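Local coordinates for reticulocyte binding protein (PDB 3FAW), which is a streptococcal cell-wall pullulanase that probably hydrolyses alpha-1,6-glycosidic branch linkages in pullulan, glycogen and related alpha-glucans, at residues T49-F55 against S92-G98; N290-A296 against M357-K361; K769-K773 against F796-L801. All coordinates share one frame; numbering follows the deposited sequence.

Interaction 1. Residues T49-F55 against S92-G98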
loop_
_atom_site.group_PDB
_atom_site.type_symbol
_atom_site.label_atom_id
_atom_site.label_comp_id
_atom_site.label_asym_id
_atom_site.label_seq_id
_atom_site.Cartn_x
_atom_site.Cartn_y
_atom_site.Cartn_z
ATOM N N THR A 49 -19.471 35.520 -7.162
ATOM C CA THR A 49 -20.647 36.306 -6.785
ATOM C C THR A 49 -21.521 35.661 -5.698
ATOM O O THR A 49 -22.716 35.952 -5.618
ATOM C CB THR A 49 -21.524 36.591 -8.028
ATOM O OG1 THR A 49 -22.020 35.358 -8.563
ATOM C CG2 THR A 49 -20.721 37.331 -9.106
ATOM N N SER A 50 -20.941 34.804 -4.857
ATOM C CA SER A 50 -21.736 34.082 -3.852
ATOM C C SER A 50 -20.984 33.767 -2.553
ATOM O O SER A 50 -19.854 33.266 -2.581
ATOM C CB SER A 50 -22.299 32.786 -4.449
ATOM O OG SER A 50 -23.324 32.253 -3.626
ATOM N N ILE A 51 -21.635 34.063 -1.426
ATOM C CA ILE A 51 -21.119 33.740 -0.095
ATOM C C ILE A 51 -22.191 33.039 0.744
ATOM O O ILE A 51 -23.300 33.548 0.884
ATOM C CB ILE A 51 -20.647 35.009 0.652
ATOM C CG1 ILE A 51 -19.378 35.569 -0.001
ATOM C CG2 ILE A 51 -20.394 34.710 2.138
ATOM C CD1 ILE A 51 -18.838 36.815 0.673
ATOM N N GLN A 52 -21.859 31.873 1.297
ATOM C CA GLN A 52 -22.778 31.166 2.194
ATOM C C GLN A 52 -22.423 31.446 3.655
ATOM O O GLN A 52 -21.284 31.247 4.073
ATOM C CB GLN A 52 -22.813 29.656 1.910
ATOM C CG GLN A 52 -21.486 28.917 1.990
ATOM C CD GLN A 52 -21.661 27.408 1.964
ATOM O OE1 GLN A 52 -22.591 26.884 1.342
ATOM N NE2 GLN A 52 -20.763 26.699 2.641
ATOM N N ALA A 53 -23.410 31.930 4.412
ATOM C CA ALA A 53 -23.243 32.269 5.824
ATOM C C ALA A 53 -24.055 31.308 6.677
ATOM O O ALA A 53 -25.267 31.170 6.479
ATOM C CB ALA A 53 -23.695 33.701 6.085
ATOM N N SER A 54 -23.394 30.652 7.627
ATOM C CA SER A 54 -24.063 29.694 8.504
ATOM C C SER A 54 -24.580 30.380 9.768
ATOM O O SER A 54 -23.879 31.192 10.379
ATOM C CB SER A 54 -23.119 28.554 8.870
ATOM O OG SER A 54 -23.812 27.547 9.579
ATOM N N PHE A 55 -25.808 30.048 10.149
ATOM C CA PHE A 55 -26.445 30.609 11.338
ATOM C C PHE A 55 -26.794 29.503 12.330
ATOM O O PHE A 55 -26.835 28.324 11.972
ATOM C CB PHE A 55 -27.719 31.372 10.946
ATOM C CG PHE A 55 -27.458 32.716 10.319
ATOM C CD1 PHE A 55 -27.718 33.887 11.021
ATOM C CD2 PHE A 55 -26.945 32.812 9.029
ATOM C CE1 PHE A 55 -27.476 35.133 10.445
ATOM C CE2 PHE A 55 -26.698 34.051 8.449
ATOM C CZ PHE A 55 -26.963 35.213 9.157
ATOM N N SER A 92 -30.030 26.029 7.871
ATOM C CA SER A 92 -29.806 27.273 8.608
ATOM C C SER A 92 -28.643 28.066 8.016
ATOM O O SER A 92 -27.827 28.636 8.743
ATOM C CB SER A 92 -29.598 26.994 10.099
ATOM O OG SER A 92 -30.785 26.475 10.670
ATOM N N LEU A 93 -28.573 28.089 6.686
ATOM C CA LEU A 93 -27.576 28.883 5.984
ATOM C C LEU A 93 -28.241 29.899 5.068
ATOM O O LEU A 93 -29.312 29.651 4.504
ATOM C CB LEU A 93 -26.587 27.991 5.216
ATOM C CG LEU A 93 -27.075 27.099 4.076
ATOM C CD1 LEU A 93 -27.313 27.907 2.822
ATOM C CD2 LEU A 93 -26.054 26.001 3.797
ATOM N N LEU A 94 -27.592 31.053 4.948
ATOM C CA LEU A 94 -28.063 32.155 4.127
ATOM C C LEU A 94 -27.095 32.334 2.962
ATOM O O LEU A 94 -25.903 32.563 3.170
ATOM C CB LEU A 94 -28.113 33.423 4.977
ATOM C CG LEU A 94 -28.634 34.710 4.337
ATOM C CD1 LEU A 94 -30.121 34.594 4.044
ATOM C CD2 LEU A 94 -28.349 35.886 5.254
ATOM N N ILE A 95 -27.601 32.220 1.737
ATOM C CA ILE A 95 -26.778 32.429 0.543
ATOM C C ILE A 95 -26.868 33.905 0.139
ATOM O O ILE A 95 -27.954 34.412 -0.140
ATOM C CB ILE A 95 -27.195 31.509 -0.626
ATOM C CG1 ILE A 95 -27.200 30.041 -0.180
ATOM C CG2 ILE A 95 -26.254 31.684 -1.810
ATOM C CD1 ILE A 95 -28.517 29.586 0.416
ATOM N N ILE A 96 -25.719 34.579 0.126
ATOM C CA ILE A 96 -25.634 36.020 -0.100
ATOM C C ILE A 96 -25.026 36.284 -1.476
ATOM O O ILE A 96 -23.934 35.792 -1.774
ATOM C CB ILE A 96 -24.743 36.701 0.976
ATOM C CG1 ILE A 96 -25.182 36.292 2.391
ATOM C CG2 ILE A 96 -24.788 38.214 0.826
ATOM C CD1 ILE A 96 -24.154 36.598 3.471
ATOM N N LYS A 97 -25.733 37.064 -2.300
ATOM C CA LYS A 97 -25.307 37.380 -3.667
ATOM C C LYS A 97 -24.836 38.826 -3.802
ATOM O O LYS A 97 -25.383 39.736 -3.168
ATOM C CB LYS A 97 -26.449 37.142 -4.662
ATOM C CG LYS A 97 -26.952 35.707 -4.719
ATOM C CD LYS A 97 -28.102 35.579 -5.706
ATOM C CE LYS A 97 -28.861 34.275 -5.528
ATOM N NZ LYS A 97 -28.049 33.089 -5.938
ATOM N N GLY A 98 -23.839 39.024 -4.662
ATOM C CA GLY A 98 -23.251 40.339 -4.914
ATOM C C GLY A 98 -21.959 40.193 -5.702
ATOM O O GLY A 98 -21.629 39.100 -6.141
#
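Ser92, with a left-handed backbone (phi 52°), lends its O to Phe55 N at 2.8 Å. The donor lies almost straight beyond the carbonyl, with a C=O...N angle of 174°. Ser92 and Leu93 both face Asp88 of strand 79-88 in a G1 beta bulge, with Ser92 as the residue of positive phi. Beyond it strands 50-55 and 93-98 run antiparallel. Ile51 and Ile96 form a hydrogen-bonded pair, with Ile96 N to Ile51 O at 2.7 Å. Ala53 and Leu94 form the next such pair, with Ala53 N to Leu94 O at 2.9 Å. At the other end the last bond, Gly98 N to Thr49 O, is weak at 3.4 Å. Ile51, Ala53, Leu94 and Ile96 share the buried face. There Ile96 CD1 rests against Ala53 CB at 3.9 Å. The Phe55 ring lies obliquely to Leu94, with CE2 3.8 Å from Leu94 CB. Tyr111 meets the same ring edge-to-face. On the other face Ser50 OG touches Ile95 CG2 at 3.5 Å, and Gln52 NE2 bonds to Gln44. Flanked by strands 40-47 and 79-88, the two are neighbouring strands of an antiparallel ladder, with a G1 bulge, in the mixed sheet of this fragment's first domain.

Interaction 2. Residues N290-A296 against M357-K361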
loop_
_atom_site.group_PDB
_atom_site.type_symbol
_atom_site.label_atom_id
_atom_site.label_comp_id
_atom_site.label_asym_id
_atom_site.label_seq_id
_atom_site.Cartn_x
_atom_site.Cartn_y
_atom_site.Cartn_z
ATOM N N ASN A 290 27.329 -5.684 1.199
ATOM C CA ASN A 290 26.796 -4.365 1.511
ATOM C C ASN A 290 26.141 -4.353 2.883
ATOM O O ASN A 290 25.971 -5.398 3.508
ATOM C CB ASN A 290 25.811 -3.941 0.427
ATOM C CG ASN A 290 26.448 -3.921 -0.953
ATOM O OD1 ASN A 290 27.311 -3.095 -1.229
ATOM N ND2 ASN A 290 26.038 -4.842 -1.816
ATOM N N GLN A 291 25.783 -3.162 3.347
ATOM C CA GLN A 291 25.241 -2.985 4.689
ATOM C C GLN A 291 23.837 -3.578 4.787
ATOM O O GLN A 291 23.036 -3.439 3.865
ATOM C CB GLN A 291 25.221 -1.498 5.042
ATOM C CG GLN A 291 25.112 -1.194 6.524
ATOM C CD GLN A 291 25.480 0.248 6.843
ATOM O OE1 GLN A 291 25.468 1.116 5.963
ATOM N NE2 GLN A 291 25.807 0.511 8.106
ATOM N N LEU A 292 23.551 -4.241 5.905
ATOM C CA LEU A 292 22.281 -4.934 6.087
ATOM C C LEU A 292 21.089 -3.981 6.016
ATOM O O LEU A 292 21.172 -2.834 6.458
ATOM C CB LEU A 292 22.269 -5.706 7.413
ATOM C CG LEU A 292 22.359 -4.921 8.728
ATOM C CD1 LEU A 292 21.013 -4.362 9.121
ATOM C CD2 LEU A 292 22.885 -5.819 9.841
ATOM N N GLY A 293 19.995 -4.463 5.431
ATOM C CA GLY A 293 18.740 -3.717 5.384
ATOM C C GLY A 293 18.719 -2.530 4.436
ATOM O O GLY A 293 17.934 -1.605 4.628
ATOM N N THR A 294 19.572 -2.564 3.414
ATOM C CA THR A 294 19.659 -1.493 2.423
ATOM C C THR A 294 19.251 -1.997 1.040
ATOM O O THR A 294 19.155 -3.207 0.819
ATOM C CB THR A 294 21.097 -0.921 2.333
ATOM O OG1 THR A 294 22.000 -1.940 1.882
ATOM C CG2 THR A 294 21.570 -0.382 3.691
ATOM N N PHE A 295 19.009 -1.059 0.120
ATOM C CA PHE A 295 18.747 -1.381 -1.290
ATOM C C PHE A 295 19.881 -2.214 -1.887
ATOM O O PHE A 295 19.634 -3.159 -2.640
ATOM C CB PHE A 295 18.590 -0.104 -2.139
ATOM C CG PHE A 295 17.410 0.761 -1.758
ATOM C CD1 PHE A 295 16.132 0.225 -1.663
ATOM C CD2 PHE A 295 17.578 2.121 -1.524
ATOM C CE1 PHE A 295 15.047 1.022 -1.317
ATOM C CE2 PHE A 295 16.497 2.923 -1.184
ATOM C CZ PHE A 295 15.228 2.370 -1.083
ATOM N N ALA A 296 21.115 -1.845 -1.549
ATOM C CA ALA A 296 22.318 -2.503 -2.066
ATOM C C ALA A 296 22.468 -3.950 -1.580
ATOM O O ALA A 296 22.969 -4.802 -2.317
ATOM C CB ALA A 296 23.559 -1.691 -1.694
ATOM N N MET A 357 16.519 5.550 5.258
ATOM C CA MET A 357 16.736 4.332 6.063
ATOM C C MET A 357 17.388 3.181 5.280
ATOM O O MET A 357 18.107 2.364 5.861
ATOM C CB MET A 357 15.409 3.848 6.658
ATOM C CG MET A 357 15.532 2.812 7.790
ATOM S SD MET A 357 16.315 3.470 9.280
ATOM C CE MET A 357 17.992 2.871 9.082
ATOM N N TYR A 358 17.130 3.122 3.974
ATOM C CA TYR A 358 17.611 2.025 3.133
ATOM C C TYR A 358 18.823 2.410 2.290
ATOM O O TYR A 358 19.224 1.669 1.382
ATOM C CB TYR A 358 16.464 1.512 2.260
ATOM C CG TYR A 358 15.217 1.262 3.070
ATOM C CD1 TYR A 358 15.268 0.500 4.237
ATOM C CD2 TYR A 358 13.989 1.808 2.697
ATOM C CE1 TYR A 358 14.141 0.274 4.997
ATOM C CE2 TYR A 358 12.850 1.578 3.449
ATOM C CZ TYR A 358 12.935 0.813 4.602
ATOM O OH TYR A 358 11.820 0.581 5.365
ATOM N N SER A 359 19.419 3.551 2.625
ATOM C CA SER A 359 20.610 4.050 1.951
ATOM C C SER A 359 21.850 3.778 2.790
ATOM O O SER A 359 21.827 3.898 4.021
ATOM C CB SER A 359 20.475 5.556 1.700
ATOM O OG SER A 359 21.687 6.114 1.217
ATOM N N GLU A 360 22.939 3.417 2.120
ATOM C CA GLU A 360 24.228 3.256 2.793
ATOM C C GLU A 360 24.821 4.608 3.205
ATOM O O GLU A 360 25.596 4.681 4.158
ATOM C CB GLU A 360 25.199 2.478 1.904
ATOM C CG GLU A 360 24.817 1.011 1.763
ATOM C CD GLU A 360 25.895 0.189 1.101
ATOM O OE1 GLU A 360 26.264 0.519 -0.044
ATOM O OE2 GLU A 360 26.365 -0.790 1.721
ATOM N N LYS A 361 24.431 5.671 2.503
ATOM C CA LYS A 361 24.945 7.018 2.760
ATOM C C LYS A 361 23.811 8.039 2.904
ATOM O O LYS A 361 23.632 8.891 2.035
ATOM C CB LYS A 361 25.890 7.434 1.627
ATOM C CG LYS A 361 27.090 6.519 1.464
ATOM C CD LYS A 361 28.097 7.088 0.480
ATOM C CE LYS A 361 29.004 8.131 1.129
ATOM N NZ LYS A 361 30.056 8.613 0.192
HETATM O O HOH W 1 28.437 -0.944 -0.311
HETATM O O HOH W 2 17.633 -0.509 6.998
HETATM O O HOH W 3 21.438 1.075 -0.447
#
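Phe295 N donates to Tyr358 O at 3.0 Å, in the carbonyl plane, just after the type II turn Gln291 to Thr294 and at the start of helix 295-298. Tyr358 CB sits over the centre of the Phe295 ring in a CH-pi contact, 3.7 Å from the centroid. The edge of the Tyr358 ring turns toward the same face, giving an offset edge-to-face pair with planes at 67°. Tyr358 OH is bonded to Tyr321. Glu360 reaches back with an extended chain. Its OE2 takes Gln291 N at 2.9 Å, on the anti side and 23° out of the carboxylate plane. A water joins Glu360 OE1 to Asn290 OD1, while Asn290 ND2 bonds to Glu300. Other waters bridge Gly293 O to Met357 O, and Tyr358 O to Ala296 N. Thr294 CB lies 3.3 Å from Tyr358 O. With chi1 at 63°, Thr294 OG1 stands between its own N and carbonyl carbon. There it donates to Gln291 O at 2.7 Å and also caps Ala297 N. Helix 367-381 packs on Phe295 through Leu372 and Leu375. The arrangement is a threonine N-cap joined to a loop of the alpha-amylase-type TIM barrel, between strand 312-315 and helix 367-381.

Interaction 3. Residues K769-K773 against F796-L801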
loop_
_atom_site.group_PDB
_atom_site.type_symbol
_atom_site.label_atom_id
_atom_site.label_comp_id
_atom_site.label_asym_id
_atom_site.label_seq_id
_atom_site.Cartn_x
_atom_site.Cartn_y
_atom_site.Cartn_z
ATOM N N LYS A 769 -13.650 -39.328 -15.767
ATOM C CA LYS A 769 -12.880 -40.584 -15.814
ATOM C C LYS A 769 -11.595 -40.468 -16.639
ATOM O O LYS A 769 -10.619 -41.173 -16.382
ATOM C CB LYS A 769 -13.734 -41.741 -16.364
ATOM C CG LYS A 769 -14.137 -41.596 -17.831
ATOM C CD LYS A 769 -14.937 -42.793 -18.320
ATOM C CE LYS A 769 -15.202 -42.700 -19.813
ATOM N NZ LYS A 769 -15.944 -43.885 -20.333
ATOM N N HIS A 770 -11.610 -39.581 -17.630
ATOM C CA HIS A 770 -10.440 -39.315 -18.474
ATOM C C HIS A 770 -9.199 -38.872 -17.682
ATOM O O HIS A 770 -8.075 -38.996 -18.170
ATOM C CB HIS A 770 -10.789 -38.255 -19.524
ATOM C CG HIS A 770 -11.124 -36.916 -18.944
ATOM N ND1 HIS A 770 -10.201 -35.897 -18.853
ATOM C CD2 HIS A 770 -12.273 -36.432 -18.415
ATOM C CE1 HIS A 770 -10.768 -34.842 -18.297
ATOM N NE2 HIS A 770 -12.025 -35.140 -18.021
ATOM N N LEU A 771 -9.406 -38.358 -16.469
ATOM C CA LEU A 771 -8.309 -37.919 -15.605
ATOM C C LEU A 771 -7.450 -39.072 -15.081
ATOM O O LEU A 771 -6.289 -38.868 -14.726
ATOM C CB LEU A 771 -8.853 -37.112 -14.420
ATOM C CG LEU A 771 -9.565 -35.796 -14.742
ATOM C CD1 LEU A 771 -10.092 -35.155 -13.457
ATOM C CD2 LEU A 771 -8.637 -34.842 -15.487
ATOM N N LEU A 772 -8.014 -40.280 -15.036
ATOM C CA LEU A 772 -7.277 -41.463 -14.577
ATOM C C LEU A 772 -6.139 -41.866 -15.527
ATOM O O LEU A 772 -5.245 -42.613 -15.137
ATOM C CB LEU A 772 -8.233 -42.647 -14.371
ATOM C CG LEU A 772 -9.261 -42.483 -13.246
ATOM C CD1 LEU A 772 -10.401 -43.474 -13.407
ATOM C CD2 LEU A 772 -8.601 -42.632 -11.879
ATOM N N LYS A 773 -6.182 -41.367 -16.765
ATOM C CA LYS A 773 -5.137 -41.628 -17.764
ATOM C C LYS A 773 -4.030 -40.569 -17.762
ATOM O O LYS A 773 -3.072 -40.672 -18.528
ATOM C CB LYS A 773 -5.754 -41.693 -19.165
ATOM C CG LYS A 773 -6.832 -42.764 -19.346
ATOM C CD LYS A 773 -6.270 -44.185 -19.311
ATOM C CE LYS A 773 -5.345 -44.476 -20.485
ATOM N NZ LYS A 773 -5.039 -45.928 -20.606
ATOM N N PHE A 796 -5.042 -44.543 -7.545
ATOM C CA PHE A 796 -5.978 -44.547 -8.667
ATOM C C PHE A 796 -6.904 -45.760 -8.575
ATOM O O PHE A 796 -6.435 -46.897 -8.467
ATOM C CB PHE A 796 -5.215 -44.560 -10.002
ATOM C CG PHE A 796 -4.651 -43.217 -10.392
ATOM C CD1 PHE A 796 -5.035 -42.603 -11.578
ATOM C CD2 PHE A 796 -3.742 -42.559 -9.568
ATOM C CE1 PHE A 796 -4.518 -41.355 -11.938
ATOM C CE2 PHE A 796 -3.224 -41.315 -9.923
ATOM C CZ PHE A 796 -3.613 -40.716 -11.110
ATOM N N GLU A 797 -8.213 -45.509 -8.616
ATOM C CA GLU A 797 -9.229 -46.570 -8.583
ATOM C C GLU A 797 -9.939 -46.666 -9.944
ATOM O O GLU A 797 -9.469 -46.097 -10.929
ATOM C CB GLU A 797 -10.247 -46.301 -7.463
ATOM C CG GLU A 797 -9.643 -45.892 -6.117
ATOM C CD GLU A 797 -8.682 -46.920 -5.540
ATOM O OE1 GLU A 797 -8.741 -48.110 -5.925
ATOM O OE2 GLU A 797 -7.865 -46.529 -4.679
ATOM N N LYS A 798 -11.064 -47.383 -9.994
ATOM C CA LYS A 798 -11.814 -47.590 -11.245
ATOM C C LYS A 798 -12.399 -46.287 -11.822
ATOM O O LYS A 798 -12.227 -46.000 -13.005
ATOM C CB LYS A 798 -12.921 -48.630 -11.027
ATOM C CG LYS A 798 -13.821 -48.905 -12.230
ATOM C CD LYS A 798 -13.038 -49.391 -13.444
ATOM C CE LYS A 798 -13.967 -49.955 -14.514
ATOM N NZ LYS A 798 -13.224 -50.379 -15.734
ATOM N N ASP A 799 -13.098 -45.514 -10.993
ATOM C CA ASP A 799 -13.622 -44.204 -11.413
ATOM C C ASP A 799 -13.519 -43.169 -10.281
ATOM O O ASP A 799 -14.379 -42.299 -10.129
ATOM C CB ASP A 799 -15.065 -44.331 -11.931
ATOM C CG ASP A 799 -16.069 -44.674 -10.834
ATOM O OD1 ASP A 799 -15.649 -44.937 -9.687
ATOM O OD2 ASP A 799 -17.287 -44.673 -11.119
ATOM N N SER A 800 -12.455 -43.273 -9.490
ATOM C CA SER A 800 -12.236 -42.355 -8.381
ATOM C C SER A 800 -10.764 -42.282 -8.005
ATOM O O SER A 800 -9.936 -43.046 -8.515
ATOM C CB SER A 800 -13.088 -42.761 -7.168
ATOM O OG SER A 800 -12.835 -44.097 -6.761
ATOM N N LEU A 801 -10.456 -41.327 -7.133
ATOM C CA LEU A 801 -9.123 -41.142 -6.563
ATOM C C LEU A 801 -9.216 -41.251 -5.045
ATOM O O LEU A 801 -10.105 -40.661 -4.439
ATOM C CB LEU A 801 -8.578 -39.758 -6.936
ATOM C CG LEU A 801 -7.766 -39.633 -8.228
ATOM C CD1 LEU A 801 -8.477 -40.264 -9.412
ATOM C CD2 LEU A 801 -7.459 -38.170 -8.496
#
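Leu772 pushes its two methyl branches into the turn between strands 794-796 and 800-803, overlapping the Phe796 ring and Leu801. CD2 meets both side chains, 3.6 Å from Phe796 CD1 and 3.4 Å from Leu801 CD1, the second being tighter than a usual carbon contact. It also touches the carbonyls of Glu797 and Ser800. Leu772 runs antiparallel alongside both Phe796 and Leu801. CD1 of Leu772 meets backbone, chiefly Lys798 O at 3.1 Å, and lies 3.9 Å from Asp799 CA. Its CG is anti to the carbonyl carbon (chi1 -66°), which carries the branches across to the turn. The Phe796 ring also meets the backbone of the 3-10 segment. Its CE1 is 3.5 Å from Leu772 O, in an oblique approach, and Leu771 O lies at the ring edge near its plane. The contact is van der Waals packing of carbon groups on each other and on backbone carbonyls. Each side has its own backbone bond: Leu772 N to Lys769 O at 3.1 Å, and Glu797 N to Ser800 O at 3.0 Å, which ties the turn together. Leu764 touches both Leu772 and Leu801, while Ile811 lies against Phe796 and Leu801. Leu771 packs on Ile748 and Ala750 of strand 748-754 and Val813 of strand 807-813. The 3-10 segment follows helix 765-768, leads into strand 775-778 and packs between the sheet of strand 800-803 and that larger sheet.

The three contacts follow one another along the chain and do not touch. Interaction 1 joins strands of the N-terminal sheet domain. Interaction 2 lies in the catalytic TIM-barrel domain, and interaction 3 in the C-terminal beta domain. Centres are about 57 Å apart for interactions 1 and 2, and about 55 Å for 2 and 3. Interactions 1 and 3 are about 78 Å apart. Interaction 1 lies across the chain's centre from both of the others. Interaction 2 is nearest that centre, at about 22 Å, and the side chain of its Met357 is about 9 Å from a bound calcium ion. Interactions 1 and 3 lie towards the two ends of the modelled chain.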